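Local atomic coordinates of GDSL-like Lipase/Acylhydrolase family protein (Neisseria meningitidis, PDB entry 4K7J), a protein that probably removes O-linked acetyl groups from the peptidoglycan of the cell wall, acting as a serine esterase of the SGNH (GDSL) hydrolase family. Residues A[230-235]-A[270-275]; A[57-62]-A[222-227]; A[106-111]-A[187-192]; A[86-91]-A[150-155]. One frame throughout, in Å; residues are numbered along the deposited sequence.

Interaction 1 (A[230-235]-A[270-275])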
loop_
_atom_site.group_PDB
_atom_site.type_symbol
_atom_site.label_atom_id
_atom_site.label_comp_id
_atom_site.label_asym_id
_atom_site.label_seq_id
_atom_site.Cartn_x
_atom_site.Cartn_y
_atom_site.Cartn_z
ATOM N N ASP A 230 -13.278 -10.188 -8.369
ATOM C CA ASP A 230 -12.081 -10.339 -9.202
ATOM C C ASP A 230 -10.906 -9.485 -8.741
ATOM O O ASP A 230 -10.029 -9.156 -9.548
ATOM C CB ASP A 230 -12.374 -9.984 -10.671
ATOM C CG ASP A 230 -13.228 -11.016 -11.366
ATOM O OD1 ASP A 230 -13.317 -12.144 -10.846
ATOM O OD2 ASP A 230 -13.815 -10.694 -12.432
ATOM N N ARG A 231 -10.871 -9.130 -7.460
ATOM C CA ARG A 231 -9.805 -8.263 -6.930
ATOM C C ARG A 231 -8.381 -8.839 -7.085
ATOM O O ARG A 231 -7.408 -8.093 -7.223
ATOM C CB ARG A 231 -10.083 -7.947 -5.458
ATOM C CG ARG A 231 -10.097 -9.184 -4.549
ATOM C CD ARG A 231 -10.575 -8.793 -3.172
ATOM N NE ARG A 231 -10.870 -9.924 -2.301
ATOM C CZ ARG A 231 -12.073 -10.474 -2.168
ATOM N NH1 ARG A 231 -13.108 -10.014 -2.861
ATOM N NH2 ARG A 231 -12.242 -11.489 -1.335
ATOM N N MET A 232 -8.248 -10.160 -7.058
ATOM C CA MET A 232 -6.932 -10.783 -7.279
ATOM C C MET A 232 -6.419 -10.600 -8.713
ATOM O O MET A 232 -5.211 -10.541 -8.945
ATOM C CB MET A 232 -6.959 -12.267 -6.896
ATOM C CG MET A 232 -7.180 -12.503 -5.387
ATOM S SD MET A 232 -5.929 -11.683 -4.365
ATOM C CE MET A 232 -6.561 -12.036 -2.723
ATOM N N ASN A 233 -7.328 -10.505 -9.678
ATOM C CA ASN A 233 -6.913 -10.145 -11.035
ATOM C C ASN A 233 -6.420 -8.700 -11.107
ATOM O O ASN A 233 -5.501 -8.392 -11.878
ATOM C CB ASN A 233 -8.025 -10.398 -12.059
ATOM C CG ASN A 233 -8.482 -11.850 -12.078
ATOM O OD1 ASN A 233 -7.741 -12.757 -11.693
ATOM N ND2 ASN A 233 -9.714 -12.072 -12.511
ATOM N N ASP A 234 -7.011 -7.816 -10.301
ATOM C CA ASP A 234 -6.462 -6.462 -10.161
ATOM C C ASP A 234 -5.049 -6.520 -9.542
ATOM O O ASP A 234 -4.141 -5.809 -9.969
ATOM C CB ASP A 234 -7.366 -5.561 -9.294
ATOM C CG ASP A 234 -8.772 -5.373 -9.870
ATOM O OD1 ASP A 234 -8.972 -5.515 -11.102
ATOM O OD2 ASP A 234 -9.693 -5.065 -9.070
ATOM N N LEU A 235 -4.867 -7.356 -8.524
ATOM C CA LEU A 235 -3.550 -7.499 -7.897
ATOM C C LEU A 235 -2.503 -8.012 -8.896
ATOM O O LEU A 235 -1.378 -7.500 -8.964
ATOM C CB LEU A 235 -3.627 -8.439 -6.689
ATOM C CG LEU A 235 -2.291 -8.692 -5.986
ATOM C CD1 LEU A 235 -1.704 -7.414 -5.433
ATOM C CD2 LEU A 235 -2.438 -9.733 -4.904
ATOM N N VAL A 270 -2.841 -14.916 1.804
ATOM C CA VAL A 270 -1.447 -15.071 1.376
ATOM C C VAL A 270 -1.339 -16.052 0.203
ATOM O O VAL A 270 -0.645 -15.789 -0.775
ATOM C CB VAL A 270 -0.531 -15.523 2.538
ATOM C CG1 VAL A 270 0.858 -15.892 2.023
ATOM C CG2 VAL A 270 -0.428 -14.423 3.606
ATOM N N ARG A 271 -2.037 -17.176 0.317
ATOM C CA ARG A 271 -2.112 -18.164 -0.757
ATOM C C ARG A 271 -2.572 -17.505 -2.055
ATOM O O ARG A 271 -1.956 -17.664 -3.122
ATOM C CB ARG A 271 -3.104 -19.264 -0.368
ATOM C CG ARG A 271 -2.846 -20.601 -1.023
ATOM C CD ARG A 271 -4.079 -21.516 -0.982
ATOM N NE ARG A 271 -4.925 -21.349 0.205
ATOM C CZ ARG A 271 -4.572 -21.671 1.453
ATOM N NH1 ARG A 271 -3.363 -22.157 1.709
ATOM N NH2 ARG A 271 -5.429 -21.488 2.455
ATOM N N GLN A 272 -3.657 -16.747 -1.956
ATOM C CA GLN A 272 -4.194 -16.059 -3.117
ATOM C C GLN A 272 -3.245 -15.035 -3.725
ATOM O O GLN A 272 -3.146 -14.932 -4.954
ATOM C CB GLN A 272 -5.557 -15.467 -2.794
ATOM C CG GLN A 272 -6.600 -16.561 -2.643
ATOM C CD GLN A 272 -7.901 -16.057 -2.080
ATOM O OE1 GLN A 272 -8.380 -14.987 -2.452
ATOM N NE2 GLN A 272 -8.482 -16.825 -1.166
ATOM N N ILE A 273 -2.533 -14.297 -2.877
ATOM C CA ILE A 273 -1.518 -13.373 -3.363
ATOM C C ILE A 273 -0.439 -14.118 -4.154
ATOM O O ILE A 273 -0.024 -13.679 -5.228
ATOM C CB ILE A 273 -0.859 -12.575 -2.198
ATOM C CG1 ILE A 273 -1.860 -11.580 -1.593
ATOM C CG2 ILE A 273 0.392 -11.862 -2.681
ATOM C CD1 ILE A 273 -1.417 -10.990 -0.240
ATOM N N ARG A 274 0.000 -15.256 -3.626
ATOM C CA ARG A 274 1.032 -16.057 -4.295
ATOM C C ARG A 274 0.553 -16.607 -5.631
ATOM O O ARG A 274 1.291 -16.580 -6.606
ATOM C CB ARG A 274 1.504 -17.203 -3.403
ATOM C CG ARG A 274 2.260 -16.754 -2.170
ATOM C CD ARG A 274 3.100 -17.892 -1.612
ATOM N NE ARG A 274 3.887 -17.467 -0.456
ATOM C CZ ARG A 274 4.944 -16.665 -0.540
ATOM N NH1 ARG A 274 5.324 -16.200 -1.726
ATOM N NH2 ARG A 274 5.622 -16.322 0.555
ATOM N N ASP A 275 -0.685 -17.092 -5.672
ATOM C CA ASP A 275 -1.280 -17.548 -6.933
ATOM C C ASP A 275 -1.340 -16.406 -7.940
ATOM O O ASP A 275 -1.051 -16.598 -9.120
ATOM C CB ASP A 275 -2.702 -18.094 -6.727
ATOM C CG ASP A 275 -2.747 -19.352 -5.865
ATOM O OD1 ASP A 275 -1.677 -19.925 -5.549
ATOM O OD2 ASP A 275 -3.872 -19.771 -5.512
#
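The N of Leu235 is held by the carbonyl O of Arg231 at 2.9 Å, a helical bond that fixes the last turn of 230-235 where Leu235 meets Ile273. Leu235 CD2 lies 3.8 Å from Ile273 CG1 and rests against the root of that side chain, the two branched groups crossing at a slant. One turn back, Met232 reaches Gln272 at about a right angle. Its chain is bent at chi2 (-57°), which swings the terminal methyl onto the glutamine: Met232 CE sits 3.6 Å from Gln272 CB and 3.5 Å from Gln272 OE1. An unbranched, flexible thioether suits this spot, since its one terminal methyl can settle across the glutamine, against both CB and amide oxygen. The partner helix, 259-276, belongs to the beta-alpha-beta crossover joining parallel strands 242-246 and 281-286, and Ile273 also touches Ile282. With no hydrogen bond between the segments, van der Waals contact joins them: apolar at Leu235 and Ile273, a methyl against an amide oxygen at the partly exposed Met232 and Gln272.

Interaction 2 (A[57-62]-A[222-227]). With ACT (acetate ion), chain C.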
loop_
_atom_site.group_PDB
_atom_site.type_symbol
_atom_site.label_atom_id
_atom_site.label_comp_id
_atom_site.label_asym_id
_atom_site.label_seq_id
_atom_site.Cartn_x
_atom_site.Cartn_y
_atom_site.Cartn_z
ATOM N N LEU A 57 4.435 -2.739 -3.076
ATOM C CA LEU A 57 3.041 -2.347 -2.849
ATOM C C LEU A 57 2.611 -2.587 -1.396
ATOM O O LEU A 57 2.506 -3.729 -0.954
ATOM C CB LEU A 57 2.115 -3.134 -3.786
ATOM C CG LEU A 57 0.605 -2.971 -3.607
ATOM C CD1 LEU A 57 0.218 -1.507 -3.804
ATOM C CD2 LEU A 57 -0.162 -3.885 -4.597
ATOM N N GLN A 58 2.339 -1.515 -0.660
ATOM C CA GLN A 58 1.907 -1.673 0.719
ATOM C C GLN A 58 0.401 -1.472 0.872
ATOM O O GLN A 58 -0.143 -0.399 0.570
ATOM C CB GLN A 58 2.664 -0.721 1.656
ATOM C CG GLN A 58 2.232 -0.897 3.114
ATOM C CD GLN A 58 3.247 -0.364 4.099
ATOM O OE1 GLN A 58 4.457 -0.513 3.903
ATOM N NE2 GLN A 58 2.763 0.264 5.170
ATOM N N ILE A 59 -0.264 -2.515 1.351
ATOM C CA ILE A 59 -1.705 -2.503 1.519
ATOM C C ILE A 59 -1.979 -2.628 3.002
ATOM O O ILE A 59 -1.476 -3.549 3.643
ATOM C CB ILE A 59 -2.362 -3.676 0.765
ATOM C CG1 ILE A 59 -1.772 -3.791 -0.646
ATOM C CG2 ILE A 59 -3.911 -3.523 0.736
ATOM C CD1 ILE A 59 -2.162 -5.071 -1.387
ATOM N N GLY A 60 -2.744 -1.694 3.559
ATOM C CA GLY A 60 -2.958 -1.690 4.997
ATOM C C GLY A 60 -4.028 -0.750 5.530
ATOM O O GLY A 60 -5.017 -0.473 4.859
ATOM N N ASP A 61 -3.821 -0.259 6.747
ATOM C CA ASP A 61 -4.822 0.547 7.441
ATOM C C ASP A 61 -4.398 2.022 7.497
ATOM O O ASP A 61 -3.720 2.503 6.602
ATOM C CB ASP A 61 -5.055 -0.011 8.848
ATOM C CG ASP A 61 -3.759 -0.179 9.634
ATOM O OD1 ASP A 61 -2.739 0.464 9.273
ATOM O OD2 ASP A 61 -3.747 -0.963 10.619
ATOM N N SER A 62 -4.753 2.736 8.563
ATOM C CA SER A 62 -4.509 4.172 8.585
ATOM C C SER A 62 -3.023 4.490 8.660
ATOM O O SER A 62 -2.591 5.542 8.194
ATOM C CB SER A 62 -5.258 4.862 9.728
ATOM O OG SER A 62 -4.506 4.770 10.914
ATOM N N THR A 222 -9.149 -8.954 6.439
ATOM C CA THR A 222 -10.301 -9.733 5.993
ATOM C C THR A 222 -11.303 -8.871 5.240
ATOM O O THR A 222 -12.136 -9.389 4.498
ATOM C CB THR A 222 -11.025 -10.438 7.160
ATOM O OG1 THR A 222 -11.486 -9.464 8.116
ATOM C CG2 THR A 222 -10.090 -11.434 7.838
ATOM N N GLN A 223 -11.218 -7.560 5.418
ATOM C CA GLN A 223 -12.155 -6.659 4.763
ATOM C C GLN A 223 -11.833 -6.413 3.290
ATOM O O GLN A 223 -12.489 -5.606 2.651
ATOM C CB GLN A 223 -12.288 -5.340 5.528
ATOM C CG GLN A 223 -12.986 -5.537 6.878
ATOM C CD GLN A 223 -12.900 -4.327 7.763
ATOM O OE1 GLN A 223 -11.960 -3.555 7.668
ATOM N NE2 GLN A 223 -13.892 -4.152 8.633
ATOM N N TRP A 224 -10.836 -7.115 2.752
ATOM C CA TRP A 224 -10.712 -7.220 1.301
ATOM C C TRP A 224 -12.011 -7.796 0.701
ATOM O O TRP A 224 -12.308 -7.593 -0.486
ATOM C CB TRP A 224 -9.524 -8.101 0.908
ATOM C CG TRP A 224 -8.158 -7.476 1.124
ATOM C CD1 TRP A 224 -7.838 -6.440 1.959
ATOM C CD2 TRP A 224 -6.940 -7.863 0.479
ATOM N NE1 TRP A 224 -6.496 -6.160 1.871
ATOM C CE2 TRP A 224 -5.922 -7.028 0.974
ATOM C CE3 TRP A 224 -6.613 -8.841 -0.473
ATOM C CZ2 TRP A 224 -4.596 -7.136 0.552
ATOM C CZ3 TRP A 224 -5.298 -8.949 -0.888
ATOM C CH2 TRP A 224 -4.304 -8.097 -0.379
ATOM N N SER A 225 -12.782 -8.510 1.521
ATOM C CA SER A 225 -14.064 -9.078 1.079
ATOM C C SER A 225 -15.078 -8.000 0.639
ATOM O O SER A 225 -16.012 -8.285 -0.113
ATOM C CB SER A 225 -14.672 -9.978 2.167
ATOM O OG SER A 225 -15.228 -9.194 3.204
ATOM N N LYS A 226 -14.869 -6.763 1.088
ATOM C CA LYS A 226 -15.666 -5.620 0.639
ATOM C C LYS A 226 -15.400 -5.253 -0.816
ATOM O O LYS A 226 -16.174 -4.498 -1.412
ATOM C CB LYS A 226 -15.357 -4.377 1.485
ATOM C CG LYS A 226 -15.822 -4.408 2.935
ATOM C CD LYS A 226 -15.397 -3.092 3.599
ATOM C CE LYS A 226 -15.881 -2.955 5.037
ATOM N NZ LYS A 226 -15.372 -1.660 5.621
ATOM N N TRP A 227 -14.290 -5.742 -1.370
ATOM C CA TRP A 227 -13.882 -5.355 -2.720
ATOM C C TRP A 227 -14.405 -6.387 -3.730
ATOM O O TRP A 227 -14.873 -7.452 -3.334
ATOM C CB TRP A 227 -12.354 -5.205 -2.822
ATOM C CG TRP A 227 -11.731 -4.313 -1.780
ATOM C CD1 TRP A 227 -12.361 -3.372 -1.017
ATOM C CD2 TRP A 227 -10.357 -4.299 -1.377
ATOM N NE1 TRP A 227 -11.465 -2.772 -0.174
ATOM C CE2 TRP A 227 -10.226 -3.322 -0.375
ATOM C CE3 TRP A 227 -9.217 -5.020 -1.772
ATOM C CZ2 TRP A 227 -9.002 -3.038 0.242
ATOM C CZ3 TRP A 227 -8.001 -4.744 -1.153
ATOM C CH2 TRP A 227 -7.909 -3.770 -0.147
HETATM C C ACT C . -6.267 2.764 12.101
HETATM O O ACT C . -6.972 3.707 12.566
HETATM O OXT ACT C . -6.589 2.295 10.978
HETATM C CH3 ACT C . -5.076 2.231 12.834
#
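Ile59 has CG1 beside its backbone N (chi1 -46°), which leaves CG2 anti to that N, while Trp224 holds its indole beside its own backbone N (chi1 -73°); the two side chains cross at about a right angle. Both branches of the isoleucine grip the benzo part of the indole: CG2 and CD1 of Ile59 are each 3.7 Å from Trp224 CZ2. The same CG2 approaches the edge of the second indole, 4.1 Å from Trp227 CH2, and Trp227 lays its CZ3 over one face of Trp224. A beta-branched residue suits a strand and here serves two rings; Trp224 NE1 is hydrogen-bonded to Tyr247 OH. Strand 53-60 runs into the family's GDSL motif, here Gly-Asp-Ser-His from Gly60. Ser62 N donates to acetate OXT at 3.1 Å, and His351 NE2 also binds this ion, probably from the crystallisation liquor. Donation by Ser62 N, Gly218 N and Asn250 ND2 is consistent with the SGNH oxyanion hole, with Ser62, its OG 2.9 Å from the acetate C, as probable nucleophile; Ile59 meets the tryptophans without hydrogen bonds.

Interaction 3 (A[106-111]-A[187-192])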
loop_
_atom_site.group_PDB
_atom_site.type_symbol
_atom_site.label_atom_id
_atom_site.label_comp_id
_atom_site.label_asym_id
_atom_site.label_seq_id
_atom_site.Cartn_x
_atom_site.Cartn_y
_atom_site.Cartn_z
ATOM N N GLY A 106 -9.134 18.687 -9.218
ATOM C CA GLY A 106 -10.156 18.296 -10.165
ATOM C C GLY A 106 -11.512 18.169 -9.519
ATOM O O GLY A 106 -11.674 18.474 -8.340
ATOM N N ASN A 107 -12.487 17.694 -10.280
ATOM C CA ASN A 107 -13.858 17.618 -9.779
ATOM C C ASN A 107 -14.354 16.191 -9.564
ATOM O O ASN A 107 -15.532 15.975 -9.293
ATOM C CB ASN A 107 -14.811 18.374 -10.706
ATOM C CG ASN A 107 -14.773 17.860 -12.143
ATOM O OD1 ASN A 107 -14.369 16.728 -12.406
ATOM N ND2 ASN A 107 -15.221 18.696 -13.082
ATOM N N TRP A 108 -13.458 15.218 -9.688
ATOM C CA TRP A 108 -13.814 13.826 -9.391
ATOM C C TRP A 108 -14.208 13.654 -7.914
ATOM O O TRP A 108 -13.709 14.374 -7.041
ATOM C CB TRP A 108 -12.658 12.884 -9.751
ATOM C CG TRP A 108 -12.299 12.871 -11.219
ATOM C CD1 TRP A 108 -12.869 13.617 -12.216
ATOM C CD2 TRP A 108 -11.282 12.081 -11.841
ATOM N NE1 TRP A 108 -12.268 13.328 -13.420
ATOM C CE2 TRP A 108 -11.285 12.394 -13.213
ATOM C CE3 TRP A 108 -10.369 11.131 -11.367
ATOM C CZ2 TRP A 108 -10.415 11.786 -14.120
ATOM C CZ3 TRP A 108 -9.502 10.540 -12.261
ATOM C CH2 TRP A 108 -9.531 10.866 -13.626
ATOM N N GLN A 109 -15.101 12.708 -7.631
ATOM C CA GLN A 109 -15.497 12.448 -6.244
ATOM C C GLN A 109 -15.108 11.050 -5.777
ATOM O O GLN A 109 -15.602 10.066 -6.317
ATOM C CB GLN A 109 -17.003 12.646 -6.060
ATOM C CG GLN A 109 -17.442 12.399 -4.612
ATOM C CD GLN A 109 -16.755 13.346 -3.623
ATOM O OE1 GLN A 109 -16.653 14.558 -3.869
ATOM N NE2 GLN A 109 -16.271 12.791 -2.501
ATOM N N SER A 110 -14.245 10.961 -4.764
ATOM C CA SER A 110 -13.799 9.657 -4.264
ATOM C C SER A 110 -14.836 8.963 -3.376
ATOM O O SER A 110 -15.728 9.598 -2.816
ATOM C CB SER A 110 -12.479 9.778 -3.500
ATOM O OG SER A 110 -12.658 10.585 -2.342
ATOM N N LEU A 111 -14.694 7.647 -3.273
ATOM C CA LEU A 111 -15.537 6.807 -2.436
ATOM C C LEU A 111 -14.643 5.663 -1.975
ATOM O O LEU A 111 -13.885 5.112 -2.782
ATOM C CB LEU A 111 -16.712 6.260 -3.251
ATOM C CG LEU A 111 -17.557 5.212 -2.534
ATOM C CD1 LEU A 111 -18.357 5.895 -1.447
ATOM C CD2 LEU A 111 -18.457 4.440 -3.500
ATOM N N LEU A 187 -0.301 15.659 -15.089
ATOM C CA LEU A 187 -1.100 14.724 -15.849
ATOM C C LEU A 187 -2.544 15.174 -15.751
ATOM O O LEU A 187 -3.075 15.267 -14.654
ATOM C CB LEU A 187 -0.974 13.335 -15.220
ATOM C CG LEU A 187 -1.650 12.151 -15.890
ATOM C CD1 LEU A 187 -1.066 12.028 -17.258
ATOM C CD2 LEU A 187 -1.386 10.873 -15.103
ATOM N N THR A 188 -3.176 15.444 -16.887
ATOM C CA THR A 188 -4.567 15.897 -16.893
ATOM C C THR A 188 -5.454 14.893 -17.611
ATOM O O THR A 188 -5.200 14.535 -18.751
ATOM C CB THR A 188 -4.702 17.287 -17.530
ATOM O OG1 THR A 188 -3.991 18.233 -16.726
ATOM C CG2 THR A 188 -6.166 17.712 -17.609
ATOM N N ILE A 189 -6.489 14.434 -16.914
ATOM C CA ILE A 189 -7.385 13.420 -17.430
ATOM C C ILE A 189 -8.792 13.991 -17.524
ATOM O O ILE A 189 -9.332 14.507 -16.536
ATOM C CB ILE A 189 -7.393 12.177 -16.512
ATOM C CG1 ILE A 189 -5.966 11.646 -16.348
ATOM C CG2 ILE A 189 -8.313 11.101 -17.070
ATOM C CD1 ILE A 189 -5.817 10.651 -15.216
ATOM N N HIS A 190 -9.369 13.895 -18.719
ATOM C CA HIS A 190 -10.674 14.485 -19.019
ATOM C C HIS A 190 -11.658 13.382 -19.366
ATOM O O HIS A 190 -11.338 12.489 -20.153
ATOM C CB HIS A 190 -10.556 15.444 -20.224
ATOM C CG HIS A 190 -9.916 16.760 -19.899
ATOM N ND1 HIS A 190 -9.372 17.585 -20.863
ATOM C CD2 HIS A 190 -9.745 17.401 -18.716
ATOM C CE1 HIS A 190 -8.895 18.676 -20.288
ATOM N NE2 HIS A 190 -9.105 18.586 -18.986
ATOM N N THR A 191 -12.851 13.436 -18.792
ATOM C CA THR A 191 -13.874 12.433 -19.095
ATOM C C THR A 191 -15.146 13.095 -19.595
ATOM O O THR A 191 -15.860 13.750 -18.833
ATOM C CB THR A 191 -14.203 11.539 -17.876
ATOM O OG1 THR A 191 -14.617 12.355 -16.774
ATOM C CG2 THR A 191 -12.980 10.743 -17.450
ATOM N N GLU A 192 -15.425 12.927 -20.882
ATOM C CA GLU A 192 -16.640 13.481 -21.456
ATOM C C GLU A 192 -17.860 12.854 -20.790
ATOM O O GLU A 192 -18.742 13.563 -20.334
ATOM C CB GLU A 192 -16.668 13.286 -22.975
ATOM C CG GLU A 192 -18.053 13.435 -23.615
ATOM C CD GLU A 192 -18.570 14.871 -23.648
ATOM O OE1 GLU A 192 -17.887 15.795 -23.144
ATOM O OE2 GLU A 192 -19.677 15.069 -24.188
#
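The indole of Trp108 meets strand 187-191 with its edge: the CG2 methyl of Ile189 lies in the ring plane, at the rim of the six-membered ring, while Thr191 OG1 approaches the five-membered end obliquely. This is the interior of a beta sandwich, the N-terminal domain whose family belongs to the galactose-binding-domain clan. Trp108 occupies the link between strand 102-106 of one antiparallel sheet and strand 109-112 of the other, and from there it plunges between them, touching Met135 of the first sheet and Ile197 of the second. A large flat side chain suits such a crossing point, because it can fill the gap from a single backbone position. Ile189 holds CG2 anti to its backbone N, which presents that methyl to the ring edge, 3.7 Å from both Trp108 CH2 and Trp108 CZ2. Trp108 CZ2 also lies 3.8 Å from the backbone O of Ile189. At the other end, Trp108 NE1 and Thr191 OG1 are 4.2 Å apart and make no hydrogen bond; the buried threonine hydroxyl is instead satisfied by Thr129 OG1 and Gly130 O. The longer branch of Ile189 also nears the ring, with CD1 4.0 Å from Trp108 CH2.

Interaction 4 (A[86-91]-A[150-155])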
loop_
_atom_site.group_PDB
_atom_site.type_symbol
_atom_site.label_atom_id
_atom_site.label_comp_id
_atom_site.label_asym_id
_atom_site.label_seq_id
_atom_site.Cartn_x
_atom_site.Cartn_y
_atom_site.Cartn_z
ATOM N N ILE A 86 6.486 7.702 -8.956
ATOM C CA ILE A 86 5.556 7.777 -7.836
ATOM C C ILE A 86 4.719 6.515 -7.618
ATOM O O ILE A 86 4.267 6.254 -6.504
ATOM C CB ILE A 86 4.644 8.986 -7.951
ATOM C CG1 ILE A 86 3.776 8.871 -9.192
ATOM C CG2 ILE A 86 5.472 10.262 -7.996
ATOM C CD1 ILE A 86 2.510 9.631 -9.077
ATOM N N GLY A 87 4.518 5.734 -8.675
ATOM C CA GLY A 87 3.787 4.486 -8.563
ATOM C C GLY A 87 2.279 4.643 -8.634
ATOM O O GLY A 87 1.771 5.573 -9.274
ATOM N N TRP A 88 1.574 3.719 -7.979
ATOM C CA TRP A 88 0.114 3.706 -7.933
ATOM C C TRP A 88 -0.387 4.701 -6.895
ATOM O O TRP A 88 -0.106 4.538 -5.703
ATOM C CB TRP A 88 -0.403 2.313 -7.556
ATOM C CG TRP A 88 -0.165 1.231 -8.596
ATOM C CD1 TRP A 88 0.818 0.281 -8.587
ATOM C CD2 TRP A 88 -0.946 0.991 -9.780
ATOM N NE1 TRP A 88 0.697 -0.539 -9.694
ATOM C CE2 TRP A 88 -0.372 -0.119 -10.444
ATOM C CE3 TRP A 88 -2.064 1.617 -10.348
ATOM C CZ2 TRP A 88 -0.884 -0.624 -11.648
ATOM C CZ3 TRP A 88 -2.580 1.117 -11.543
ATOM C CH2 TRP A 88 -1.985 0.007 -12.182
ATOM N N VAL A 89 -1.139 5.713 -7.336
ATOM C CA VAL A 89 -1.685 6.728 -6.429
ATOM C C VAL A 89 -3.212 6.913 -6.551
ATOM O O VAL A 89 -3.832 6.407 -7.478
ATOM C CB VAL A 89 -0.987 8.076 -6.648
ATOM C CG1 VAL A 89 0.529 7.880 -6.645
ATOM C CG2 VAL A 89 -1.432 8.699 -7.963
ATOM N N TYR A 90 -3.810 7.636 -5.605
ATOM C CA TYR A 90 -5.254 7.867 -5.612
ATOM C C TYR A 90 -5.659 8.571 -6.895
ATOM O O TYR A 90 -4.895 9.358 -7.435
ATOM C CB TYR A 90 -5.678 8.764 -4.450
ATOM C CG TYR A 90 -5.432 8.228 -3.052
ATOM C CD1 TYR A 90 -5.184 6.880 -2.823
ATOM C CD2 TYR A 90 -5.471 9.083 -1.951
ATOM C CE1 TYR A 90 -4.967 6.397 -1.538
ATOM C CE2 TYR A 90 -5.258 8.611 -0.657
ATOM C CZ TYR A 90 -5.006 7.272 -0.459
ATOM O OH TYR A 90 -4.784 6.805 0.810
ATOM N N PRO A 91 -6.878 8.311 -7.373
ATOM C CA PRO A 91 -7.365 9.069 -8.529
ATOM C C PRO A 91 -7.899 10.454 -8.135
ATOM O O PRO A 91 -8.192 11.251 -9.020
ATOM C CB PRO A 91 -8.499 8.189 -9.053
ATOM C CG PRO A 91 -9.032 7.517 -7.833
ATOM C CD PRO A 91 -7.834 7.279 -6.941
ATOM N N SER A 150 -0.713 3.901 -16.227
ATOM C CA SER A 150 -1.771 2.912 -16.265
ATOM C C SER A 150 -2.874 3.365 -15.300
ATOM O O SER A 150 -2.585 4.014 -14.286
ATOM C CB SER A 150 -1.227 1.541 -15.855
ATOM O OG SER A 150 -0.362 1.005 -16.843
ATOM N N LEU A 151 -4.131 3.051 -15.608
ATOM C CA LEU A 151 -5.222 3.421 -14.706
ATOM C C LEU A 151 -6.200 2.283 -14.550
ATOM O O LEU A 151 -6.668 1.731 -15.550
ATOM C CB LEU A 151 -6.031 4.606 -15.247
ATOM C CG LEU A 151 -5.469 5.838 -15.945
ATOM C CD1 LEU A 151 -4.940 5.506 -17.336
ATOM C CD2 LEU A 151 -6.589 6.853 -16.032
ATOM N N PHE A 152 -6.572 1.956 -13.317
ATOM C CA PHE A 152 -7.763 1.128 -13.154
ATOM C C PHE A 152 -8.962 1.987 -13.527
ATOM O O PHE A 152 -9.072 3.124 -13.077
ATOM C CB PHE A 152 -7.906 0.605 -11.722
ATOM C CG PHE A 152 -6.952 -0.509 -11.380
ATOM C CD1 PHE A 152 -7.297 -1.831 -11.620
ATOM C CD2 PHE A 152 -5.712 -0.234 -10.820
ATOM C CE1 PHE A 152 -6.422 -2.864 -11.303
ATOM C CE2 PHE A 152 -4.830 -1.268 -10.492
ATOM C CZ PHE A 152 -5.196 -2.584 -10.738
ATOM N N ALA A 153 -9.861 1.455 -14.343
ATOM C CA ALA A 153 -10.966 2.262 -14.863
ATOM C C ALA A 153 -12.158 1.413 -15.254
ATOM O O ALA A 153 -11.996 0.319 -15.784
ATOM C CB ALA A 153 -10.496 3.088 -16.062
ATOM N N LYS A 154 -13.357 1.914 -14.981
ATOM C CA LYS A 154 -14.572 1.258 -15.431
ATOM C C LYS A 154 -15.508 2.252 -16.103
ATOM O O LYS A 154 -16.039 3.152 -15.454
ATOM C CB LYS A 154 -15.302 0.579 -14.274
ATOM C CG LYS A 154 -16.532 -0.191 -14.744
ATOM C CD LYS A 154 -17.219 -0.936 -13.603
ATOM C CE LYS A 154 -17.859 0.016 -12.624
ATOM N NZ LYS A 154 -18.721 -0.743 -11.664
ATOM N N PRO A 155 -15.726 2.081 -17.409
ATOM C CA PRO A 155 -16.563 3.003 -18.169
ATOM C C PRO A 155 -18.037 2.721 -17.905
ATOM O O PRO A 155 -18.403 1.587 -17.598
ATOM C CB PRO A 155 -16.241 2.628 -19.616
ATOM C CG PRO A 155 -16.020 1.157 -19.553
ATOM C CD PRO A 155 -15.288 0.935 -18.230
#
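An aromatic pair, Trp88 and Phe152, sits at the junction of the N-terminal domain with the esterase domain. Trp88 turns CG beside its backbone N (chi1 -68°), and from there the indole reaches Phe152, whose CE2 lies over one indole face, 3.4 Å from Trp88 CZ3. Phe152 CD2 follows at 3.5 Å from the same carbon. The rings are neither stacked nor edge-to-face: the six-membered ring of Trp88 and the ring of Phe152 have centroids 5.0 Å apart and planes at 42°. Ser150 flanks the pair, its CB 4.1 Å from Trp88 CH2; a small residue fits beside so large a ring, and its OG is taken up by Asp180. Strand 147-155 belongs to an antiparallel sheet of the beta sandwich, between 177-183 and 195-203. Segment 86-91 runs along the far side of 195-203: Ile86 and Gly87 both face Ile202 in a classic beta bulge, and the chain turns a corner at Trp88. Gly87 has a positive phi (84°), where a CB would press against the carbonyl O of Ile86. Trp88 is tied to the esterase half twice, its NE1 bonding Thr238 O and its backbone N bonding Ser212 OG.

Two contacts lie in the esterase domain, interaction 2 at the acetate site, and two involve the N-terminal beta sandwich. Interactions 1 and 2, with centres 12 Å apart, share one apolar region: Met232 CE packs 3.8 Å from Trp224 CZ3, and Leu235 CD1 lies 3.9 Å from Leu57 CD2. Interaction 1 also touches interaction 4 across the domain junction, where Asp234 O is 3.5 Å from Phe152 CZ. Interactions 3 and 4, centred 11 Å apart, meet at Trp108 CE3 and Pro91 O, 3.2 Å apart, and at Ile189 CD1 and Leu151 CD2, 4.0 Å apart. From interaction 2, interaction 4 is centred about 17 Å away and interaction 3 about 24 Å; neither touches it, though both are nested within the loop it closes.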